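Side-chain contacts in amino acid adenylation domain-containing protein (Bacillus stratosphericus LAMA 585, PDB 6ULY), which probably selects an alpha-keto acid and activates it as an acyl adenylate, serving as the adenylation domain of a nonribosomal depsipeptide synthetase module: residues T43-Y46 with A47-Q50; F75-N78 with H79-V82; Y422-D425 with E426-Q429; V189-S192 with H193-L197. All coordinates share one frame; numbering follows the deposited sequence.

Contact 1: T43-Y46 with A47-Q50; sequences TQSY and AQLQ. With SO4 (sulfate ion), chain F.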
loop_
_atom_site.group_PDB
_atom_site.type_symbol
_atom_site.label_atom_id
_atom_site.label_comp_id
_atom_site.label_asym_id
_atom_site.label_seq_id
_atom_site.Cartn_x
_atom_site.Cartn_y
_atom_site.Cartn_z
ATOM N N THR A 43 19.608 -37.976 1.463
ATOM C CA THR A 43 18.590 -38.476 0.550
ATOM C C THR A 43 17.302 -38.777 1.304
ATOM O O THR A 43 17.312 -39.097 2.496
ATOM C CB THR A 43 19.056 -39.742 -0.174
ATOM O OG1 THR A 43 19.325 -40.772 0.786
ATOM C CG2 THR A 43 20.295 -39.461 -1.004
ATOM N N GLN A 44 16.186 -38.668 0.581
ATOM C CA GLN A 44 14.864 -38.946 1.139
ATOM C C GLN A 44 13.972 -39.332 -0.035
ATOM O O GLN A 44 13.435 -38.456 -0.719
ATOM C CB GLN A 44 14.307 -37.745 1.888
ATOM C CG GLN A 44 12.965 -37.988 2.574
ATOM C CD GLN A 44 12.268 -36.690 2.964
ATOM O OE1 GLN A 44 12.318 -35.707 2.228
ATOM N NE2 GLN A 44 11.621 -36.681 4.127
ATOM N N SER A 45 13.836 -40.635 -0.269
ATOM C CA SER A 45 12.979 -41.101 -1.346
ATOM C C SER A 45 11.553 -40.600 -1.138
ATOM O O SER A 45 11.146 -40.235 -0.031
ATOM C CB SER A 45 12.984 -42.626 -1.417
ATOM O OG SER A 45 12.341 -43.181 -0.284
ATOM N N TYR A 46 10.780 -40.593 -2.226
ATOM C CA TYR A 46 9.369 -40.245 -2.099
ATOM C C TYR A 46 8.653 -41.203 -1.159
ATOM O O TYR A 46 7.705 -40.804 -0.469
ATOM C CB TYR A 46 8.707 -40.228 -3.476
ATOM C CG TYR A 46 9.154 -39.063 -4.338
ATOM C CD1 TYR A 46 9.180 -37.763 -3.832
ATOM C CD2 TYR A 46 9.562 -39.262 -5.649
ATOM C CE1 TYR A 46 9.592 -36.698 -4.612
ATOM C CE2 TYR A 46 9.979 -38.207 -6.434
ATOM C CZ TYR A 46 9.989 -36.925 -5.911
ATOM O OH TYR A 46 10.401 -35.866 -6.686
ATOM N N ALA A 47 9.103 -42.461 -1.101
ATOM C CA ALA A 47 8.564 -43.401 -0.123
ATOM C C ALA A 47 8.961 -43.002 1.292
ATOM O O ALA A 47 8.136 -43.048 2.211
ATOM C CB ALA A 47 9.051 -44.820 -0.436
ATOM N N GLN A 48 10.221 -42.609 1.489
ATOM C CA GLN A 48 10.646 -42.125 2.799
ATOM C C GLN A 48 9.914 -40.843 3.173
ATOM O O GLN A 48 9.497 -40.668 4.326
ATOM C CB GLN A 48 12.160 -41.905 2.810
ATOM C CG GLN A 48 12.987 -43.189 2.792
ATOM C CD GLN A 48 14.477 -42.917 2.833
ATOM O OE1 GLN A 48 15.095 -42.619 1.810
ATOM N NE2 GLN A 48 15.060 -43.011 4.020
ATOM N N LEU A 49 9.739 -39.934 2.209
ATOM C CA LEU A 49 9.012 -38.699 2.490
ATOM C C LEU A 49 7.615 -38.995 3.023
ATOM O O LEU A 49 7.172 -38.378 3.999
ATOM C CB LEU A 49 8.943 -37.840 1.227
ATOM C CG LEU A 49 8.090 -36.569 1.289
ATOM C CD1 LEU A 49 8.552 -35.632 2.402
ATOM C CD2 LEU A 49 8.119 -35.858 -0.055
ATOM N N GLN A 50 6.916 -39.953 2.414
ATOM C CA GLN A 50 5.567 -40.275 2.868
ATOM C C GLN A 50 5.578 -40.740 4.319
ATOM O O GLN A 50 4.773 -40.279 5.138
ATOM C CB GLN A 50 4.953 -41.340 1.958
ATOM C CG GLN A 50 3.464 -41.564 2.184
ATOM C CD GLN A 50 2.885 -42.601 1.245
ATOM O OE1 GLN A 50 3.600 -43.476 0.751
ATOM N NE2 GLN A 50 1.588 -42.504 0.983
HETATM S S SO4 F . 14.283 -44.953 7.542
HETATM O O1 SO4 F . 14.117 -44.415 6.223
HETATM O O2 SO4 F . 13.798 -44.011 8.510
HETATM O O3 SO4 F . 13.545 -46.177 7.656
HETATM O O4 SO4 F . 15.672 -45.212 7.780
#
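Two first torsions set up the reciprocal grip between Ser45 and Gln48. Ser45 OG sits between its own backbone N and carbonyl carbon (chi1 68°), which turns the hydroxyl toward the first turn of the helix, while Gln48 CG lies anti to its carbonyl carbon (chi1 -71°) and sends an extended chain back over the strand end. Gln48 N donates to Ser45 OG at 2.8 Å, and Ser45 N returns a nearly straight bond (169°) to Gln48 OE1 at 3.1 Å, arriving tilted from the carbonyl plane. These two bonds make a capping box at the start of helix 46-62, with Ser45 as N-cap. Leu49 N to Ser45 O, 2.7 Å, begins the regular helical bonding. Gln48 CG passes close to Ser45 OG at 3.1 Å, so the methylene lies against the capping oxygen. On the far side of the amide, Gln48 NE2 binds O1 of a sulfate, probably from the crystallisation liquor, at 2.8 Å. On the strand side, the Gln44 amide lies against Leu49, with NE2 3.7 Å from CD1, while its OE1 is held by Tyr34 and its NE2 by Asp52 and Thr83. Both ends of the Gln48 amide are therefore engaged, which fixes its rotation, and the backbone N-H groups of Ser45 and Gln48 are satisfied by side chains where the strand gives way to the helix.

Contact 2: F75-N78 with H79-V82; sequences FSSN and HAMV. With SO4 (sulfate ion), chain D.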
loop_
_atom_site.group_PDB
_atom_site.type_symbol
_atom_site.label_atom_id
_atom_site.label_comp_id
_atom_site.label_asym_id
_atom_site.label_seq_id
_atom_site.Cartn_x
_atom_site.Cartn_y
_atom_site.Cartn_z
ATOM N N PHE A 75 11.181 -22.109 8.556
ATOM C CA PHE A 75 12.184 -23.140 8.349
ATOM C C PHE A 75 13.452 -22.562 7.744
ATOM O O PHE A 75 13.404 -21.628 6.940
ATOM C CB PHE A 75 11.656 -24.255 7.436
ATOM C CG PHE A 75 10.637 -25.131 8.091
ATOM C CD1 PHE A 75 11.022 -26.101 9.000
ATOM C CD2 PHE A 75 9.292 -24.981 7.806
ATOM C CE1 PHE A 75 10.084 -26.907 9.612
ATOM C CE2 PHE A 75 8.348 -25.783 8.415
ATOM C CZ PHE A 75 8.742 -26.748 9.317
ATOM N N SER A 76 14.586 -23.129 8.163
ATOM C CA SER A 76 15.851 -22.984 7.463
ATOM C C SER A 76 16.266 -24.257 6.740
ATOM O O SER A 76 17.093 -24.189 5.826
ATOM C CB SER A 76 16.963 -22.587 8.444
ATOM O OG SER A 76 17.126 -23.571 9.451
ATOM N N SER A 77 15.703 -25.403 7.113
ATOM C CA SER A 77 16.064 -26.687 6.529
ATOM C C SER A 77 15.037 -27.083 5.474
ATOM O O SER A 77 13.841 -27.168 5.770
ATOM C CB SER A 77 16.150 -27.768 7.606
ATOM O OG SER A 77 16.014 -29.053 7.023
ATOM N N ASN A 78 15.515 -27.345 4.255
ATOM C CA ASN A 78 14.642 -27.877 3.214
ATOM C C ASN A 78 14.048 -29.217 3.626
ATOM O O ASN A 78 12.856 -29.468 3.414
ATOM C CB ASN A 78 15.417 -28.023 1.904
ATOM C CG ASN A 78 15.730 -26.690 1.262
ATOM O OD1 ASN A 78 14.930 -25.753 1.325
ATOM N ND2 ASN A 78 16.898 -26.593 0.639
ATOM N N HIS A 79 14.866 -30.094 4.215
ATOM C CA HIS A 79 14.384 -31.410 4.619
ATOM C C HIS A 79 13.205 -31.291 5.577
ATOM O O HIS A 79 12.161 -31.929 5.385
ATOM C CB HIS A 79 15.522 -32.205 5.262
ATOM C CG HIS A 79 15.091 -33.512 5.848
ATOM N ND1 HIS A 79 15.077 -34.685 5.123
ATOM C CD2 HIS A 79 14.659 -33.834 7.091
ATOM C CE1 HIS A 79 14.659 -35.673 5.895
ATOM N NE2 HIS A 79 14.397 -35.182 7.093
ATOM N N ALA A 80 13.355 -30.478 6.623
ATOM C CA ALA A 80 12.277 -30.335 7.593
ATOM C C ALA A 80 11.049 -29.671 6.973
ATOM O O ALA A 80 9.913 -30.023 7.312
ATOM C CB ALA A 80 12.767 -29.538 8.801
ATOM N N MET A 81 11.250 -28.710 6.064
ATOM C CA MET A 81 10.117 -27.975 5.504
ATOM C C MET A 81 9.326 -28.837 4.529
ATOM O O MET A 81 8.090 -28.883 4.587
ATOM C CB MET A 81 10.599 -26.701 4.811
ATOM C CG MET A 81 9.497 -25.962 4.050
ATOM S SD MET A 81 9.836 -24.201 3.850
ATOM C CE MET A 81 11.511 -24.230 3.221
ATOM N N VAL A 82 10.022 -29.504 3.603
ATOM C CA VAL A 82 9.365 -30.441 2.693
ATOM C C VAL A 82 8.567 -31.471 3.482
ATOM O O VAL A 82 7.416 -31.780 3.158
ATOM C CB VAL A 82 10.407 -31.120 1.785
ATOM C CG1 VAL A 82 9.794 -32.311 1.067
ATOM C CG2 VAL A 82 10.976 -30.131 0.784
HETATM S S SO4 D . 18.561 -29.302 4.596
HETATM O O1 SO4 D . 18.297 -29.172 6.008
HETATM O O2 SO4 D . 18.440 -28.029 3.933
HETATM O O3 SO4 D . 17.614 -30.217 4.026
HETATM O O4 SO4 D . 19.876 -29.808 4.377
#
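The capping bond comes first: Ser77 OG accepts from Ala80 N at 3.0 Å, with the N-H almost straight at 176°, which marks Ser77 as the N-cap of helix 78-91. Its OG is anti to the backbone N (chi1 159°), a setting that turns the hydroxyl across the helix opening. Backbone bonds from Met81 N to Ser77 O and from Val82 N to Asn78 O continue the turn.

Anion binding uses the same end. The Ser77 hydroxyl donates to O1 of a sulfate, probably from the crystallisation liquor, while Asn78 N reaches its O2 at 3.0 Å and His79 N its O3 at 2.8 Å. Three sulfate oxygens are thus taken by three consecutive residues, and Arg245 binds the ion as well.

Apolar and aromatic contacts occupy a different part of the turn. Phe75 lays one face against the helix backbone: Met81 CA stands 3.8 Å from the ring centroid, only 9° off the normal, a CH-pi contact. Met81 CB meets Phe75 CG at 3.6 Å, and Ala80 CB touches CE1 at 3.8 Å. The sulfur stands obliquely to the ring, with Met81 SD 5.2 Å from the Phe75 centroid, a Met-aromatic contact. Phe73 adds an edge-to-face ring partner to Phe75.

Ser77 OG accepts from the helix and donates to the anion at once, and the N-H groups of Asn78 and His79 point at the sulfate. The positive end of the helix dipole would probably reinforce this binding together with the charge of Arg245.

Contact 3: Y422-D425 with E426-Q429; sequences YRND and EANQ. With SO4 (sulfate ion), chain U.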
loop_
_atom_site.group_PDB
_atom_site.type_symbol
_atom_site.label_atom_id
_atom_site.label_comp_id
_atom_site.label_asym_id
_atom_site.label_seq_id
_atom_site.Cartn_x
_atom_site.Cartn_y
_atom_site.Cartn_z
ATOM N N TYR A 422 -6.624 -14.050 2.042
ATOM C CA TYR A 422 -7.328 -14.487 3.240
ATOM C C TYR A 422 -7.824 -13.285 4.035
ATOM O O TYR A 422 -7.067 -12.349 4.313
ATOM C CB TYR A 422 -6.400 -15.357 4.094
ATOM C CG TYR A 422 -7.054 -16.021 5.287
ATOM C CD1 TYR A 422 -8.150 -16.866 5.132
ATOM C CD2 TYR A 422 -6.558 -15.824 6.567
ATOM C CE1 TYR A 422 -8.741 -17.473 6.226
ATOM C CE2 TYR A 422 -7.141 -16.431 7.663
ATOM C CZ TYR A 422 -8.227 -17.253 7.489
ATOM O OH TYR A 422 -8.796 -17.847 8.591
ATOM N N ARG A 423 -9.111 -13.310 4.386
ATOM C CA ARG A 423 -9.702 -12.309 5.273
ATOM C C ARG A 423 -9.544 -10.896 4.714
ATOM O O ARG A 423 -9.260 -9.944 5.446
ATOM C CB ARG A 423 -9.099 -12.414 6.675
ATOM C CG ARG A 423 -9.432 -13.729 7.392
ATOM C CD ARG A 423 -10.134 -13.475 8.712
ATOM N NE ARG A 423 -9.188 -13.307 9.810
ATOM C CZ ARG A 423 -9.434 -12.621 10.923
ATOM N NH1 ARG A 423 -10.599 -12.007 11.092
ATOM N NH2 ARG A 423 -8.505 -12.540 11.863
ATOM N N ASN A 424 -9.742 -10.747 3.403
ATOM C CA ASN A 424 -9.638 -9.421 2.797
ATOM C C ASN A 424 -10.518 -9.376 1.544
ATOM O O ASN A 424 -10.042 -9.405 0.409
ATOM C CB ASN A 424 -8.190 -9.065 2.468
ATOM C CG ASN A 424 -8.026 -7.605 2.128
ATOM O OD1 ASN A 424 -8.977 -6.952 1.704
ATOM N ND2 ASN A 424 -6.823 -7.078 2.319
ATOM N N ASP A 425 -11.832 -9.291 1.766
ATOM C CA ASP A 425 -12.766 -9.163 0.653
ATOM C C ASP A 425 -12.410 -7.980 -0.235
ATOM O O ASP A 425 -12.508 -8.060 -1.464
ATOM C CB ASP A 425 -14.194 -8.995 1.173
ATOM C CG ASP A 425 -14.694 -10.212 1.916
ATOM O OD1 ASP A 425 -13.949 -11.209 1.999
ATOM O OD2 ASP A 425 -15.840 -10.164 2.413
ATOM N N GLU A 426 -12.007 -6.865 0.375
ATOM C CA GLU A 426 -11.752 -5.653 -0.395
ATOM C C GLU A 426 -10.611 -5.863 -1.381
ATOM O O GLU A 426 -10.710 -5.483 -2.553
ATOM C CB GLU A 426 -11.452 -4.492 0.553
ATOM C CG GLU A 426 -11.128 -3.195 -0.153
ATOM C CD GLU A 426 -11.159 -1.999 0.777
ATOM O OE1 GLU A 426 -11.186 -2.199 2.010
ATOM O OE2 GLU A 426 -11.160 -0.858 0.271
ATOM N N ALA A 427 -9.515 -6.475 -0.923
ATOM C CA ALA A 427 -8.395 -6.749 -1.818
ATOM C C ALA A 427 -8.787 -7.741 -2.906
ATOM O O ALA A 427 -8.319 -7.642 -4.045
ATOM C CB ALA A 427 -7.203 -7.276 -1.022
ATOM N N ASN A 428 -9.643 -8.706 -2.579
ATOM C CA ASN A 428 -10.061 -9.675 -3.585
ATOM C C ASN A 428 -10.873 -9.018 -4.689
ATOM O O ASN A 428 -10.809 -9.446 -5.846
ATOM C CB ASN A 428 -10.855 -10.796 -2.920
ATOM C CG ASN A 428 -9.959 -11.754 -2.150
ATOM O OD1 ASN A 428 -8.834 -12.023 -2.567
ATOM N ND2 ASN A 428 -10.443 -12.258 -1.022
ATOM N N GLN A 429 -11.631 -7.978 -4.354
ATOM C CA GLN A 429 -12.385 -7.261 -5.373
ATOM C C GLN A 429 -11.456 -6.540 -6.344
ATOM O O GLN A 429 -11.700 -6.531 -7.556
ATOM C CB GLN A 429 -13.331 -6.281 -4.694
ATOM C CG GLN A 429 -14.340 -5.680 -5.614
ATOM C CD GLN A 429 -15.203 -4.667 -4.910
ATOM O OE1 GLN A 429 -16.276 -4.997 -4.409
ATOM N NE2 GLN A 429 -14.731 -3.428 -4.850
HETATM S S SO4 U . -12.198 -2.415 -8.271
HETATM O O1 SO4 U . -13.146 -3.372 -8.812
HETATM O O2 SO4 U . -12.651 -1.072 -8.562
HETATM O O3 SO4 U . -12.092 -2.593 -6.849
HETATM O O4 SO4 U . -10.894 -2.604 -8.858
#
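At the start of helix 425-431, Asn424 is the N-cap, and its side chain reaches forward to Ala427. Asn424 OD1 accepts from Ala427 N at 2.7 Å. The N-H points well at the oxygen (164°), yet the donor stands above the amide's carbonyl plane, 54° out of it. Asn424 CG is anti to the backbone N (chi1 -168°), which carries the amide over the Ala427 methyl, with Asn424 CG and Ala427 CB 3.3 Å apart. Asn428 N to Asn424 O, 3.1 Å and in the carbonyl plane, and Gln429 N to Asp425 O, 3.0 Å, complete the first turn.

The helix follows strand 420-421, an outermost strand of a mixed sheet, and it packs against the second subunit. There the Asn424 amide nitrogen binds Glu426 of the second subunit, and the Glu426 carboxylate in turn takes Asn424 and His116 of that subunit. Asn428 points its OD1 back to the backbone N of Tyr421, tying the helix to the strand before it. Gln429 NE2, which also bonds to the backbone of His116 of the second subunit, makes a weak 3.4 Å bond to O3 of a sulfate, probably from the crystallisation liquor, that is bound in addition by His115 and His116 of the second subunit.

Contact 4: V189-S192 with H193-L197; sequences VEHS and HRSVL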
loop_
_atom_site.group_PDB
_atom_site.type_symbol
_atom_site.label_atom_id
_atom_site.label_comp_id
_atom_site.label_asym_id
_atom_site.label_seq_id
_atom_site.Cartn_x
_atom_site.Cartn_y
_atom_site.Cartn_z
ATOM N N VAL A 189 -2.190 -15.355 0.238
ATOM C CA VAL A 189 -2.744 -16.049 -0.917
ATOM C C VAL A 189 -3.171 -17.445 -0.489
ATOM O O VAL A 189 -2.349 -18.249 -0.035
ATOM C CB VAL A 189 -1.723 -16.094 -2.063
ATOM C CG1 VAL A 189 -2.256 -16.894 -3.249
ATOM C CG2 VAL A 189 -1.357 -14.668 -2.495
ATOM N N GLU A 190 -4.463 -17.739 -0.624
ATOM C CA GLU A 190 -5.022 -19.029 -0.241
ATOM C C GLU A 190 -5.293 -19.849 -1.497
ATOM O O GLU A 190 -6.056 -19.423 -2.368
ATOM C CB GLU A 190 -6.303 -18.847 0.576
ATOM C CG GLU A 190 -6.959 -20.157 0.993
ATOM C CD GLU A 190 -8.120 -19.962 1.952
ATOM O OE1 GLU A 190 -8.390 -20.891 2.741
ATOM O OE2 GLU A 190 -8.759 -18.887 1.920
ATOM N N HIS A 191 -4.672 -21.023 -1.585
ATOM C CA HIS A 191 -4.784 -21.882 -2.751
ATOM C C HIS A 191 -5.475 -23.186 -2.389
ATOM O O HIS A 191 -5.521 -23.592 -1.226
ATOM C CB HIS A 191 -3.408 -22.186 -3.354
ATOM C CG HIS A 191 -2.956 -21.174 -4.359
ATOM N ND1 HIS A 191 -3.542 -21.046 -5.598
ATOM C CD2 HIS A 191 -1.969 -20.249 -4.310
ATOM C CE1 HIS A 191 -2.944 -20.077 -6.268
ATOM N NE2 HIS A 191 -1.984 -19.579 -5.510
ATOM N N SER A 192 -6.004 -23.841 -3.411
ATOM C CA SER A 192 -6.627 -25.145 -3.277
ATOM C C SER A 192 -5.796 -26.183 -4.021
ATOM O O SER A 192 -4.908 -25.853 -4.812
ATOM C CB SER A 192 -8.058 -25.114 -3.822
ATOM O OG SER A 192 -8.036 -25.022 -5.237
ATOM N N HIS A 193 -6.096 -27.457 -3.762
ATOM C CA HIS A 193 -5.467 -28.522 -4.537
ATOM C C HIS A 193 -5.719 -28.327 -6.026
ATOM O O HIS A 193 -4.827 -28.554 -6.854
ATOM C CB HIS A 193 -5.992 -29.891 -4.096
ATOM C CG HIS A 193 -5.795 -30.188 -2.643
ATOM N ND1 HIS A 193 -4.712 -30.894 -2.165
ATOM C CD2 HIS A 193 -6.559 -29.894 -1.563
ATOM C CE1 HIS A 193 -4.808 -31.010 -0.853
ATOM N NE2 HIS A 193 -5.922 -30.416 -0.462
ATOM N N ARG A 194 -6.934 -27.898 -6.384
ATOM C CA ARG A 194 -7.313 -27.786 -7.788
ATOM C C ARG A 194 -6.503 -26.708 -8.497
ATOM O O ARG A 194 -5.990 -26.929 -9.600
ATOM C CB ARG A 194 -8.811 -27.491 -7.899
ATOM C CG ARG A 194 -9.361 -27.606 -9.314
ATOM C CD ARG A 194 -10.809 -27.148 -9.414
ATOM N NE ARG A 194 -11.708 -27.902 -8.543
ATOM C CZ ARG A 194 -12.196 -29.108 -8.825
ATOM N NH1 ARG A 194 -11.868 -29.720 -9.956
ATOM N NH2 ARG A 194 -13.011 -29.708 -7.966
ATOM N N SER A 195 -6.384 -25.527 -7.886
ATOM C CA SER A 195 -5.669 -24.436 -8.547
ATOM C C SER A 195 -4.187 -24.756 -8.687
ATOM O O SER A 195 -3.587 -24.496 -9.737
ATOM C CB SER A 195 -5.873 -23.127 -7.783
ATOM O OG SER A 195 -5.537 -23.250 -6.410
ATOM N N VAL A 196 -3.580 -25.329 -7.648
ATOM C CA VAL A 196 -2.169 -25.693 -7.731
ATOM C C VAL A 196 -1.964 -26.781 -8.779
ATOM O O VAL A 196 -1.135 -26.642 -9.686
ATOM C CB VAL A 196 -1.652 -26.126 -6.348
ATOM C CG1 VAL A 196 -0.246 -26.665 -6.451
ATOM C CG2 VAL A 196 -1.715 -24.944 -5.377
ATOM N N LEU A 197 -2.736 -27.867 -8.688
ATOM C CA LEU A 197 -2.554 -28.970 -9.625
ATOM C C LEU A 197 -2.823 -28.545 -11.058
ATOM O O LEU A 197 -2.216 -29.086 -11.990
ATOM C CB LEU A 197 -3.462 -30.136 -9.249
ATOM C CG LEU A 197 -2.998 -30.976 -8.060
ATOM C CD1 LEU A 197 -4.072 -31.983 -7.685
ATOM C CD2 LEU A 197 -1.693 -31.676 -8.379
#
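Ser195 OG is gripped by two groups from the strand end: Ser192 N donates to it at 3.1 Å, and His191 ND1 lies 3.1 Å away in a hydrogen bond whose proton could sit on either partner. The hydroxyl meets the imidazole at its edge, in the ring plane. Ser195 OG takes the torsion between backbone N and carbonyl carbon (chi1 53°), which brings it to Ser192 N and the imidazole. In return Ser195 N donates to Ser192 OG at 3.2 Å, 168° at the hydrogen. Ser192 and Ser195 thereby form a capping box, with Ser192 as N-cap, where strand 188-192 turns into helix 193-207; the axes of segments 189-192 and 193-197 stand at 87°. The first helical bond, Val196 N to Ser192 O, is 3.2 Å long. Val196 CG2 packs on His191 CB at 3.8 Å, the two side chains crossing at about a right angle, and Val196 goes on to touch Phe175, Val228 and Leu232. His191 NE2 binds the carbonyl of Ser334, so both ring nitrogens are engaged and the flat ring is held at two points; the His191 side chain lies about 9 Å from the bound keto acyl adenylate.

In the fold
From the N terminus, contact 1 comes first, where strand 41-45, an edge of the nine-stranded mixed sheet, passes into helix 46-62. Contact 2 follows, closing the turn between strand 70-74 of the seven-stranded sheet and helix 78-91. These two touch: Gln44 NE2 lies 3.7 Å from His79 CE1 and Leu49 CD1 3.8 Å from Val82 CG1, joining strand 41-45 and helix 46-62 to helix 78-91. Contact 4 then joins strand 188-192 to helix 193-207, and contact 3, last in the chain, follows strand 420-421 of the same seven-stranded sheet. Tyr422 CD1 packs 3.8 Å from Glu190 OE2 between them. All four run in series; none nests or crosses.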